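Local coordinates for Rep protein (Adeno-associated virus - 5, PDB 1M55) that probably nicks viral DNA at the replication origin, serving as the metal-binding endonuclease domain of a rolling-circle-type initiator protein, at residues Y172-A175 and E180-K183; Q114-K117 and I123-Q126; A132-K137 and A141-D146; Q33-P38 and P51-A56. All coordinates share one frame; numbering follows the deposited sequence.

The four contacts show how a small antiparallel sheet is held by helices and loops at its periphery, each joining parts of the chain close in sequence. Contacts 1 and 2 sit on opposite sides of the chain's centre, their centres 33 Å apart; contacts 3 and 4 are likewise opposed, at 29 Å. Contacts 2 and 3 follow in succession along helix 101-118 and strand 131-133. One zinc ion is bound by Glu82, His89 and His91, the other by Gln73 and Glu95. The side chains of Thr134 in contact 3, Arg182 in contact 1 and Leu53 in contact 4 lie about 10, 11 and 14 Å from a zinc ion, in the metal sites' wider neighbourhood but supplying no ligands.

Contact 1. Residues Y172-A175 and E180-K183; sequences YKLA and EERK
The two backbones come together at Ala175 and Glu181, whose CA atoms lie 5.0 Å apart, where a short run of helical conformation in the loop after strand 162-167 meets the beginning of helix 179-191. Two neighbouring helix residues meet Ala175, Glu181 at its N-H by contact and through a water, Arg182 at its carbonyl. Glu181 lays its aliphatic part on the loop: CG is 3.4 Å from Ala175 N and 3.7 Å from Ala175 CB, and Leu174 CG also approaches Glu181 CG to 3.8 Å, the two side chains crossing at about a right angle. Because the glutamate bends at chi2 (68°), its carboxylate turns back past Leu174 CD2, and a water bridges it to the loop, accepting from Ala175 N at 3.0 Å and donating to Glu181 OE2 at 2.9 Å. The same carboxylate oxygen has a salt bridge to Arg184, one turn further along.

Arg182 reaches the carbonyl. Its chain runs extended from CG to NE, and NE donates to Ala175 O over 2.9 Å; the bond is bent, with 133° at the hydrogen, and the oxygen sits somewhat off the guanidinium plane. The remaining nitrogens are also engaged, NH2 by Ala176 O and Gln80 OE1, NH1 by Leu155 O. This buried cation is thus gripped largely by backbone carbonyls, which fixes the rotation of its head group.

Through Gln80 the arginine reaches strand 77-83, and its side chain also packs on strand 162-167, while Ala175 rests on Leu185 of helix 179-191 itself.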
loop_
_atom_site.group_PDB
_atom_site.type_symbol
_atom_site.label_atom_id
_atom_site.label_comp_id
_atom_site.label_asym_id
_atom_site.label_seq_id
_atom_site.Cartn_x
_atom_site.Cartn_y
_atom_site.Cartn_z
ATOM N N TYR A 172 -5.999 -12.558 -7.490
ATOM C CA TYR A 172 -4.614 -12.166 -7.226
ATOM C C TYR A 172 -4.012 -12.630 -5.906
ATOM O O TYR A 172 -2.856 -12.307 -5.609
ATOM C CB TYR A 172 -4.478 -10.643 -7.343
ATOM C CG TYR A 172 -4.874 -10.120 -8.701
ATOM C CD1 TYR A 172 -6.026 -9.345 -8.870
ATOM C CD2 TYR A 172 -4.129 -10.448 -9.831
ATOM C CE1 TYR A 172 -6.425 -8.917 -10.139
ATOM C CE2 TYR A 172 -4.516 -10.028 -11.096
ATOM C CZ TYR A 172 -5.661 -9.267 -11.247
ATOM O OH TYR A 172 -6.041 -8.881 -12.512
ATOM N N LYS A 173 -4.768 -13.401 -5.130
ATOM C CA LYS A 173 -4.280 -13.885 -3.839
ATOM C C LYS A 173 -2.950 -14.626 -3.924
ATOM O O LYS A 173 -2.047 -14.388 -3.120
ATOM C CB LYS A 173 -5.329 -14.766 -3.153
ATOM C CG LYS A 173 -6.465 -13.994 -2.502
ATOM C CD LYS A 173 -7.448 -14.936 -1.827
ATOM C CE LYS A 173 -8.458 -14.176 -0.980
ATOM N NZ LYS A 173 -7.798 -13.457 0.148
ATOM N N LEU A 174 -2.817 -15.515 -4.901
ATOM C CA LEU A 174 -1.580 -16.268 -5.055
ATOM C C LEU A 174 -0.447 -15.387 -5.591
ATOM O O LEU A 174 0.690 -15.482 -5.131
ATOM C CB LEU A 174 -1.805 -17.475 -5.966
ATOM C CG LEU A 174 -0.588 -18.335 -6.310
ATOM C CD1 LEU A 174 0.100 -18.855 -5.045
ATOM C CD2 LEU A 174 -1.043 -19.485 -7.195
ATOM N N ALA A 175 -0.776 -14.507 -6.529
ATOM C CA ALA A 175 0.207 -13.613 -7.134
ATOM C C ALA A 175 0.870 -12.657 -6.149
ATOM O O ALA A 175 2.045 -12.327 -6.299
ATOM C CB ALA A 175 -0.443 -12.814 -8.268
ATOM N N GLU A 180 6.460 -16.421 -9.570
ATOM C CA GLU A 180 6.124 -17.325 -10.664
ATOM C C GLU A 180 4.685 -17.064 -11.124
ATOM O O GLU A 180 4.406 -16.991 -12.325
ATOM C CB GLU A 180 6.304 -18.773 -10.213
ATOM C CG GLU A 180 6.430 -19.764 -11.346
ATOM C CD GLU A 180 7.642 -19.514 -12.227
ATOM O OE1 GLU A 180 8.761 -19.342 -11.695
ATOM O OE2 GLU A 180 7.476 -19.503 -13.459
ATOM N N GLU A 181 3.782 -16.881 -10.163
ATOM C CA GLU A 181 2.384 -16.599 -10.473
ATOM C C GLU A 181 2.270 -15.218 -11.140
ATOM O O GLU A 181 1.480 -15.036 -12.070
ATOM C CB GLU A 181 1.525 -16.676 -9.202
ATOM C CG GLU A 181 0.061 -16.259 -9.375
ATOM C CD GLU A 181 -0.774 -17.209 -10.227
ATOM O OE1 GLU A 181 -0.228 -18.181 -10.789
ATOM O OE2 GLU A 181 -1.995 -16.978 -10.332
ATOM N N ARG A 182 3.053 -14.250 -10.665
ATOM C CA ARG A 182 3.044 -12.912 -11.256
ATOM C C ARG A 182 3.471 -13.018 -12.717
ATOM O O ARG A 182 2.847 -12.428 -13.598
ATOM C CB ARG A 182 3.987 -11.977 -10.498
ATOM C CG ARG A 182 3.434 -11.525 -9.155
ATOM C CD ARG A 182 4.474 -10.821 -8.294
ATOM N NE ARG A 182 3.857 -10.267 -7.089
ATOM C CZ ARG A 182 3.669 -8.969 -6.871
ATOM N NH1 ARG A 182 4.065 -8.071 -7.769
ATOM N NH2 ARG A 182 3.028 -8.568 -5.782
ATOM N N LYS A 183 4.506 -13.816 -12.964
ATOM C CA LYS A 183 5.025 -14.045 -14.308
ATOM C C LYS A 183 3.914 -14.621 -15.197
ATOM O O LYS A 183 3.729 -14.191 -16.335
ATOM C CB LYS A 183 6.217 -15.004 -14.224
ATOM C CG LYS A 183 6.987 -15.222 -15.510
ATOM C CD LYS A 183 8.194 -16.119 -15.260
ATOM C CE LYS A 183 8.935 -16.430 -16.551
ATOM N NZ LYS A 183 10.093 -17.346 -16.332
HETATM O O HOH W 1 -2.997 -14.963 -8.448
#

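Contact 2. Residues Q114-K117 and I123-Q126; sequences QLVK and IEPQ
Where helix 101-118 gives way to the loop leading to strand 131-133, the chain doubles back and Val116, in the last turns of the helix, is met by Ile123, Glu124 and Pro125. The fold-back brings the CA atoms of Val116 and Glu124 to 6.1 Å, and a backbone hydrogen bond between Val116 and Gly122 ties the reversal just before these residues.

Val116 is the one helix residue that touches, and it uses both methyls. CG1, anti to the backbone N (chi1 171°), faces the peptide of Ile123 and lies 3.6 Å from Ile123 O. CG2 meets Pro125 CD at 4.0 Å, an apolar contact with the ring carbon next to the proline N. It also has Glu124 OE1 at 3.8 Å.

Strands 88-95 and 131-133 both pair antiparallel with strand 3-10, so helix 101-118 is the connecting helix of a beta-alpha-beta crossover with that strand in the middle, and this turn is its return leg. Trp130, shortly before strand 131-133, packs on both Val116 and Pro125, while Leu115 faces helix 50-71.

Glu124 starts out away from the helix, but bends at chi2 (-77°) and brings its carboxylate back over the two valine methyls, with OE2 4.1 Å from Val116 CG1. Its carbonyl oxygen receives Gln126 NE2 at 2.9 Å, a fairly straight bond (154° at the hydrogen) whose donor stands well above the carbonyl plane.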
loop_
_atom_site.group_PDB
_atom_site.type_symbol
_atom_site.label_atom_id
_atom_site.label_comp_id
_atom_site.label_asym_id
_atom_site.label_seq_id
_atom_site.Cartn_x
_atom_site.Cartn_y
_atom_site.Cartn_z
ATOM N N GLN A 114 -5.910 9.620 11.119
ATOM C CA GLN A 114 -6.003 8.392 11.905
ATOM C C GLN A 114 -4.649 7.676 11.932
ATOM O O GLN A 114 -4.236 7.148 12.969
ATOM C CB GLN A 114 -7.092 7.478 11.336
ATOM C CG GLN A 114 -7.182 6.098 11.983
ATOM C CD GLN A 114 -7.734 6.118 13.405
ATOM O OE1 GLN A 114 -7.852 7.168 14.037
ATOM N NE2 GLN A 114 -8.070 4.943 13.914
ATOM N N LEU A 115 -3.950 7.666 10.799
ATOM C CA LEU A 115 -2.635 7.034 10.729
ATOM C C LEU A 115 -1.664 7.732 11.682
ATOM O O LEU A 115 -0.896 7.081 12.392
ATOM C CB LEU A 115 -2.080 7.094 9.302
ATOM C CG LEU A 115 -2.774 6.207 8.266
ATOM C CD1 LEU A 115 -2.237 6.496 6.875
ATOM C CD2 LEU A 115 -2.567 4.749 8.626
ATOM N N VAL A 116 -1.707 9.059 11.698
ATOM C CA VAL A 116 -0.827 9.843 12.562
ATOM C C VAL A 116 -1.039 9.470 14.035
ATOM O O VAL A 116 -0.076 9.266 14.779
ATOM C CB VAL A 116 -1.044 11.362 12.340
ATOM C CG1 VAL A 116 -0.286 12.188 13.382
ATOM C CG2 VAL A 116 -0.582 11.747 10.937
ATOM N N LYS A 117 -2.294 9.333 14.438
ATOM C CA LYS A 117 -2.606 8.981 15.820
ATOM C C LYS A 117 -2.271 7.542 16.207
ATOM O O LYS A 117 -1.617 7.297 17.222
ATOM C CB LYS A 117 -4.083 9.259 16.112
ATOM C CG LYS A 117 -4.421 10.738 16.143
ATOM C CD LYS A 117 -5.838 11.005 16.611
ATOM C CE LYS A 117 -6.865 10.538 15.604
ATOM N NZ LYS A 117 -8.232 10.962 16.017
ATOM N N ILE A 123 2.675 12.011 16.037
ATOM C CA ILE A 123 3.776 12.735 15.399
ATOM C C ILE A 123 3.524 12.827 13.891
ATOM O O ILE A 123 3.280 11.812 13.238
ATOM C CB ILE A 123 5.136 12.023 15.644
ATOM C CG1 ILE A 123 5.432 11.939 17.147
ATOM C CG2 ILE A 123 6.265 12.736 14.897
ATOM C CD1 ILE A 123 5.548 13.280 17.839
ATOM N N GLU A 124 3.558 14.040 13.347
ATOM C CA GLU A 124 3.339 14.244 11.914
ATOM C C GLU A 124 4.580 13.845 11.121
ATOM O O GLU A 124 5.673 14.353 11.386
ATOM C CB GLU A 124 3.034 15.718 11.625
ATOM C CG GLU A 124 1.731 16.244 12.214
ATOM C CD GLU A 124 0.495 15.809 11.437
ATOM O OE1 GLU A 124 0.634 15.256 10.322
ATOM O OE2 GLU A 124 -0.626 16.034 11.942
ATOM N N PRO A 125 4.442 12.922 10.154
ATOM C CA PRO A 125 5.611 12.518 9.364
ATOM C C PRO A 125 6.149 13.688 8.534
ATOM O O PRO A 125 5.379 14.420 7.904
ATOM C CB PRO A 125 5.051 11.412 8.466
ATOM C CG PRO A 125 3.961 10.817 9.308
ATOM C CD PRO A 125 3.292 12.045 9.872
ATOM N N GLN A 126 7.466 13.865 8.554
ATOM C CA GLN A 126 8.125 14.938 7.810
ATOM C C GLN A 126 8.506 14.478 6.401
ATOM O O GLN A 126 9.678 14.479 6.018
ATOM C CB GLN A 126 9.362 15.437 8.570
ATOM C CG GLN A 126 9.050 16.026 9.940
ATOM C CD GLN A 126 8.009 17.133 9.878
ATOM O OE1 GLN A 126 8.239 18.188 9.289
ATOM N NE2 GLN A 126 6.846 16.882 10.463
#

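Contact 3. Residues A132-K137 and A141-D146; sequences AITKVK and ANKVVD
Lys135 and Asn142 face each other as a single antiparallel bridge of the non-hydrogen-bonded kind, their CA atoms 4.4 Å apart, in the loop that links strand 131-133 to strand 145-146, both of which pair with strand 3-10. The backbone bonds flank this pair. Lys143 N donates to Thr134 O at 2.9 Å, and Val136 N donates to Ala141 O, also at 2.9 Å, with the donor nearly along the C=O axis. Ala141 O additionally receives a CA-H contact from Lys135 CA at 3.3 Å. A water lies between Thr134 O and Lys143 O.

Among the side chains, Lys135 and Asn142 run side by side in the same direction. A bend at chi2 (-72°) carries the lysine along the asparagine, and its NZ donates to Asn142 OD1 at 2.9 Å, with 155° at the acceptor. The methyl Ile133 CG2 also lies against this oxygen, at 3.3 Å. The other half of the amide is also used, ND2 bonding Ser101 OG at the start of helix 101-118. Thr134 OG1 turns instead to Glu6 of strand 3-10, while its CG2 methyl packs along Lys143 CD.

With both ends of the Asn142 amide held, its flip is probably fixed; the lysine's positive charge would polarise the carbonyl, and this surface loop is joined by polar bonds to helix 101-118 and strand 3-10.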
loop_
_atom_site.group_PDB
_atom_site.type_symbol
_atom_site.label_atom_id
_atom_site.label_comp_id
_atom_site.label_asym_id
_atom_site.label_seq_id
_atom_site.Cartn_x
_atom_site.Cartn_y
_atom_site.Cartn_z
ATOM N N ALA A 132 -0.945 10.494 -0.751
ATOM C CA ALA A 132 -1.389 11.159 -1.970
ATOM C C ALA A 132 -2.334 10.357 -2.856
ATOM O O ALA A 132 -2.052 9.210 -3.208
ATOM C CB ALA A 132 -0.164 11.586 -2.786
ATOM N N ILE A 133 -3.449 10.976 -3.233
ATOM C CA ILE A 133 -4.419 10.340 -4.121
ATOM C C ILE A 133 -3.903 10.538 -5.552
ATOM O O ILE A 133 -3.546 11.657 -5.941
ATOM C CB ILE A 133 -5.806 11.014 -4.033
ATOM C CG1 ILE A 133 -6.347 10.948 -2.605
ATOM C CG2 ILE A 133 -6.777 10.344 -5.002
ATOM C CD1 ILE A 133 -7.568 11.820 -2.385
ATOM N N THR A 134 -3.836 9.465 -6.326
ATOM C CA THR A 134 -3.373 9.581 -7.700
ATOM C C THR A 134 -4.434 10.311 -8.524
ATOM O O THR A 134 -5.628 9.989 -8.455
ATOM C CB THR A 134 -3.065 8.202 -8.308
ATOM O OG1 THR A 134 -2.077 7.549 -7.504
ATOM C CG2 THR A 134 -2.532 8.343 -9.729
ATOM N N LYS A 135 -3.989 11.330 -9.255
ATOM C CA LYS A 135 -4.860 12.145 -10.100
ATOM C C LYS A 135 -4.618 11.819 -11.574
ATOM O O LYS A 135 -3.589 11.234 -11.936
ATOM C CB LYS A 135 -4.559 13.636 -9.890
ATOM C CG LYS A 135 -4.450 14.086 -8.447
ATOM C CD LYS A 135 -5.789 14.118 -7.763
ATOM C CE LYS A 135 -5.644 14.670 -6.359
ATOM N NZ LYS A 135 -6.964 14.988 -5.761
ATOM N N VAL A 136 -5.569 12.208 -12.417
ATOM C CA VAL A 136 -5.452 11.999 -13.857
ATOM C C VAL A 136 -4.297 12.884 -14.349
ATOM O O VAL A 136 -3.539 12.505 -15.243
ATOM C CB VAL A 136 -6.759 12.393 -14.586
ATOM C CG1 VAL A 136 -6.579 12.287 -16.094
ATOM C CG2 VAL A 136 -7.904 11.497 -14.133
ATOM N N LYS A 137 -4.170 14.051 -13.721
ATOM C CA LYS A 137 -3.130 15.033 -14.017
ATOM C C LYS A 137 -3.139 16.024 -12.854
ATOM O O LYS A 137 -4.107 16.066 -12.092
ATOM C CB LYS A 137 -3.419 15.750 -15.339
ATOM C CG LYS A 137 -4.743 16.492 -15.385
ATOM C CD LYS A 137 -5.045 16.949 -16.801
ATOM C CE LYS A 137 -6.376 17.669 -16.884
ATOM N NZ LYS A 137 -6.678 18.039 -18.294
ATOM N N ALA A 141 -8.925 15.491 -11.787
ATOM C CA ALA A 141 -9.791 14.592 -11.035
ATOM C C ALA A 141 -9.036 13.386 -10.485
ATOM O O ALA A 141 -7.933 13.062 -10.941
ATOM C CB ALA A 141 -10.947 14.128 -11.915
ATOM N N ASN A 142 -9.641 12.726 -9.504
ATOM C CA ASN A 142 -9.051 11.541 -8.895
ATOM C C ASN A 142 -9.083 10.424 -9.931
ATOM O O ASN A 142 -10.132 10.124 -10.504
ATOM C CB ASN A 142 -9.839 11.136 -7.646
ATOM C CG ASN A 142 -9.774 12.184 -6.556
ATOM O OD1 ASN A 142 -8.710 12.734 -6.273
ATOM N ND2 ASN A 142 -10.917 12.479 -5.945
ATOM N N LYS A 143 -7.927 9.824 -10.177
ATOM C CA LYS A 143 -7.809 8.759 -11.163
ATOM C C LYS A 143 -8.547 7.491 -10.748
ATOM O O LYS A 143 -8.567 7.115 -9.572
ATOM C CB LYS A 143 -6.331 8.439 -11.411
ATOM C CG LYS A 143 -6.046 7.587 -12.644
ATOM C CD LYS A 143 -4.563 7.249 -12.732
ATOM C CE LYS A 143 -4.189 6.657 -14.079
ATOM N NZ LYS A 143 -4.275 7.675 -15.164
ATOM N N VAL A 144 -9.188 6.859 -11.718
ATOM C CA VAL A 144 -9.893 5.617 -11.479
ATOM C C VAL A 144 -9.286 4.627 -12.456
ATOM O O VAL A 144 -9.103 4.942 -13.631
ATOM C CB VAL A 144 -11.418 5.748 -11.724
ATOM C CG1 VAL A 144 -12.089 4.380 -11.642
ATOM C CG2 VAL A 144 -12.036 6.685 -10.689
ATOM N N VAL A 145 -8.913 3.459 -11.952
ATOM C CA VAL A 145 -8.322 2.419 -12.784
ATOM C C VAL A 145 -9.115 1.139 -12.584
ATOM O O VAL A 145 -9.866 1.016 -11.615
ATOM C CB VAL A 145 -6.840 2.148 -12.398
ATOM C CG1 VAL A 145 -5.999 3.395 -12.607
ATOM C CG2 VAL A 145 -6.739 1.668 -10.951
ATOM N N ASP A 146 -9.003 0.208 -13.521
ATOM C CA ASP A 146 -9.698 -1.062 -13.383
ATOM C C ASP A 146 -8.694 -2.141 -12.983
ATOM O O ASP A 146 -7.490 -1.874 -12.897
ATOM C CB ASP A 146 -10.446 -1.439 -14.667
ATOM C CG ASP A 146 -9.544 -1.501 -15.877
ATOM O OD1 ASP A 146 -8.480 -2.150 -15.802
ATOM O OD2 ASP A 146 -9.901 -0.900 -16.910
HETATM O O HOH W 2 -7.022 7.621 -7.389
#

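Contact 4. Residues Q33-P38 and P51-A56; sequences QIWELP and PQLTVA
A hydrogen bond joins Trp35 to Thr54 and helps fix the ring. Indole NE1 donates to Thr54 OG1 at 2.9 Å, a bond of 158° at the hydrogen whose acceptor lies almost exactly in the ring plane. Thr54 OG1 is also bonded to Gln50 O, one turn earlier in helix 50-71; since a carbonyl can only accept, the hydroxyl donates there and accepts from the indole. The side chain of Gln50 then bonds Trp35 N, so one helix residue holds the tryptophan at its backbone and steadies its partner.

The ring's face is used for CH-pi contact. Leu53, next to Thr54 on the helix, places CD2 3.7 Å from the centroid of the five-membered ring and 20° off its normal, while its CG sits 3.6 Å from Trp35 CE2, towards the benzene half. Adjacent helix residues therefore serve the indole from two directions, a methyl over its face and a hydroxyl at its N-H edge. Trp164 adds an edge-to-face ring contact.

Simple packing completes the interface at Gln33. With CG anti to the backbone N (chi1 179°), the start of this side chain passes at a slant across the threonine: Gln33 CB is 3.3 Å from Thr54 OG1 and 3.7 Å from Thr54 CG2. Its amide turns back to its own segment, NE2 donating to Ile34 O at 3.1 Å.

Leu53 carries helix 50-71 onto Phe81 and Trp166 of the sheet, while the loop after helix 24-32 is covered through Trp35 by that helix and by Trp164 of strand 162-167. The result is a helix-backed antiparallel sheet, an architecture consistent with the catalytic domains of Rep nucleases.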
loop_
_atom_site.group_PDB
_atom_site.type_symbol
_atom_site.label_atom_id
_atom_site.label_comp_id
_atom_site.label_asym_id
_atom_site.label_seq_id
_atom_site.Cartn_x
_atom_site.Cartn_y
_atom_site.Cartn_z
ATOM N N GLN A 33 9.604 -6.856 15.438
ATOM C CA GLN A 33 8.677 -7.675 14.663
ATOM C C GLN A 33 9.387 -8.600 13.672
ATOM O O GLN A 33 10.098 -8.142 12.778
ATOM C CB GLN A 33 7.679 -6.782 13.925
ATOM C CG GLN A 33 6.680 -7.535 13.061
ATOM C CD GLN A 33 5.725 -8.366 13.876
ATOM O OE1 GLN A 33 4.976 -7.835 14.692
ATOM N NE2 GLN A 33 5.740 -9.674 13.665
ATOM N N ILE A 34 9.169 -9.902 13.816
ATOM C CA ILE A 34 9.778 -10.885 12.923
ATOM C C ILE A 34 8.755 -11.290 11.862
ATOM O O ILE A 34 7.604 -11.597 12.185
ATOM C CB ILE A 34 10.205 -12.173 13.684
ATOM C CG1 ILE A 34 11.110 -11.832 14.870
ATOM C CG2 ILE A 34 10.913 -13.138 12.732
ATOM C CD1 ILE A 34 12.471 -11.314 14.489
ATOM N N TRP A 35 9.168 -11.259 10.601
ATOM C CA TRP A 35 8.299 -11.649 9.498
ATOM C C TRP A 35 8.781 -12.970 8.921
ATOM O O TRP A 35 9.981 -13.251 8.926
ATOM C CB TRP A 35 8.308 -10.589 8.391
ATOM C CG TRP A 35 7.525 -9.367 8.729
ATOM C CD1 TRP A 35 7.937 -8.309 9.489
ATOM C CD2 TRP A 35 6.180 -9.079 8.331
ATOM N NE1 TRP A 35 6.929 -7.383 9.590
ATOM C CE2 TRP A 35 5.839 -7.829 8.889
ATOM C CE3 TRP A 35 5.227 -9.758 7.550
ATOM C CZ2 TRP A 35 4.585 -7.239 8.697
ATOM C CZ3 TRP A 35 3.979 -9.172 7.357
ATOM C CH2 TRP A 35 3.671 -7.924 7.928
ATOM N N GLU A 36 7.843 -13.777 8.444
ATOM C CA GLU A 36 8.161 -15.062 7.830
ATOM C C GLU A 36 7.369 -15.152 6.536
ATOM O O GLU A 36 6.255 -14.627 6.442
ATOM C CB GLU A 36 7.776 -16.228 8.742
ATOM C CG GLU A 36 8.606 -16.330 10.015
ATOM C CD GLU A 36 8.308 -17.586 10.822
ATOM O OE1 GLU A 36 9.183 -18.001 11.614
ATOM O OE2 GLU A 36 7.205 -18.159 10.668
ATOM N N LEU A 37 7.961 -15.773 5.528
ATOM C CA LEU A 37 7.296 -15.931 4.247
ATOM C C LEU A 37 6.291 -17.066 4.343
ATOM O O LEU A 37 6.554 -18.071 5.003
ATOM C CB LEU A 37 8.319 -16.276 3.161
ATOM C CG LEU A 37 9.366 -15.236 2.791
ATOM C CD1 LEU A 37 10.438 -15.892 1.939
ATOM C CD2 LEU A 37 8.720 -14.073 2.054
ATOM N N PRO A 38 5.104 -16.902 3.740
ATOM C CA PRO A 38 4.090 -17.962 3.779
ATOM C C PRO A 38 4.636 -19.131 2.946
ATOM O O PRO A 38 5.466 -18.928 2.053
ATOM C CB PRO A 38 2.893 -17.308 3.081
ATOM C CG PRO A 38 3.088 -15.854 3.348
ATOM C CD PRO A 38 4.561 -15.678 3.128
ATOM N N PRO A 51 11.776 -3.914 9.146
ATOM C CA PRO A 51 11.309 -2.782 9.959
ATOM C C PRO A 51 10.313 -1.917 9.185
ATOM O O PRO A 51 9.263 -1.531 9.711
ATOM C CB PRO A 51 12.601 -2.022 10.257
ATOM C CG PRO A 51 13.621 -3.116 10.307
ATOM C CD PRO A 51 13.248 -3.950 9.100
ATOM N N GLN A 52 10.629 -1.643 7.921
ATOM C CA GLN A 52 9.754 -0.841 7.074
ATOM C C GLN A 52 8.456 -1.594 6.775
ATOM O O GLN A 52 7.378 -0.999 6.753
ATOM C CB GLN A 52 10.465 -0.457 5.774
ATOM C CG GLN A 52 11.544 0.616 5.941
ATOM C CD GLN A 52 12.890 0.075 6.407
ATOM O OE1 GLN A 52 13.065 -1.125 6.617
ATOM N NE2 GLN A 52 13.853 0.973 6.561
ATOM N N LEU A 53 8.559 -2.902 6.555
ATOM C CA LEU A 53 7.382 -3.725 6.284
ATOM C C LEU A 53 6.438 -3.712 7.491
ATOM O O LEU A 53 5.215 -3.691 7.338
ATOM C CB LEU A 53 7.798 -5.160 5.954
ATOM C CG LEU A 53 6.685 -6.191 5.755
ATOM C CD1 LEU A 53 5.698 -5.743 4.678
ATOM C CD2 LEU A 53 7.311 -7.532 5.401
ATOM N N THR A 54 7.013 -3.710 8.688
ATOM C CA THR A 54 6.224 -3.684 9.913
ATOM C C THR A 54 5.365 -2.419 9.962
ATOM O O THR A 54 4.167 -2.482 10.266
ATOM C CB THR A 54 7.144 -3.794 11.154
ATOM O OG1 THR A 54 7.802 -5.070 11.133
ATOM C CG2 THR A 54 6.348 -3.655 12.445
ATOM N N VAL A 55 5.959 -1.277 9.631
ATOM C CA VAL A 55 5.213 -0.019 9.616
ATOM C C VAL A 55 4.175 -0.066 8.494
ATOM O O VAL A 55 3.015 0.307 8.690
ATOM C CB VAL A 55 6.135 1.201 9.357
ATOM C CG1 VAL A 55 5.320 2.488 9.378
ATOM C CG2 VAL A 55 7.224 1.270 10.394
ATOM N N ALA A 56 4.599 -0.553 7.330
ATOM C CA ALA A 56 3.735 -0.642 6.157
ATOM C C ALA A 56 2.464 -1.454 6.394
ATOM O O ALA A 56 1.369 -1.018 6.023
ATOM C CB ALA A 56 4.508 -1.215 4.981
#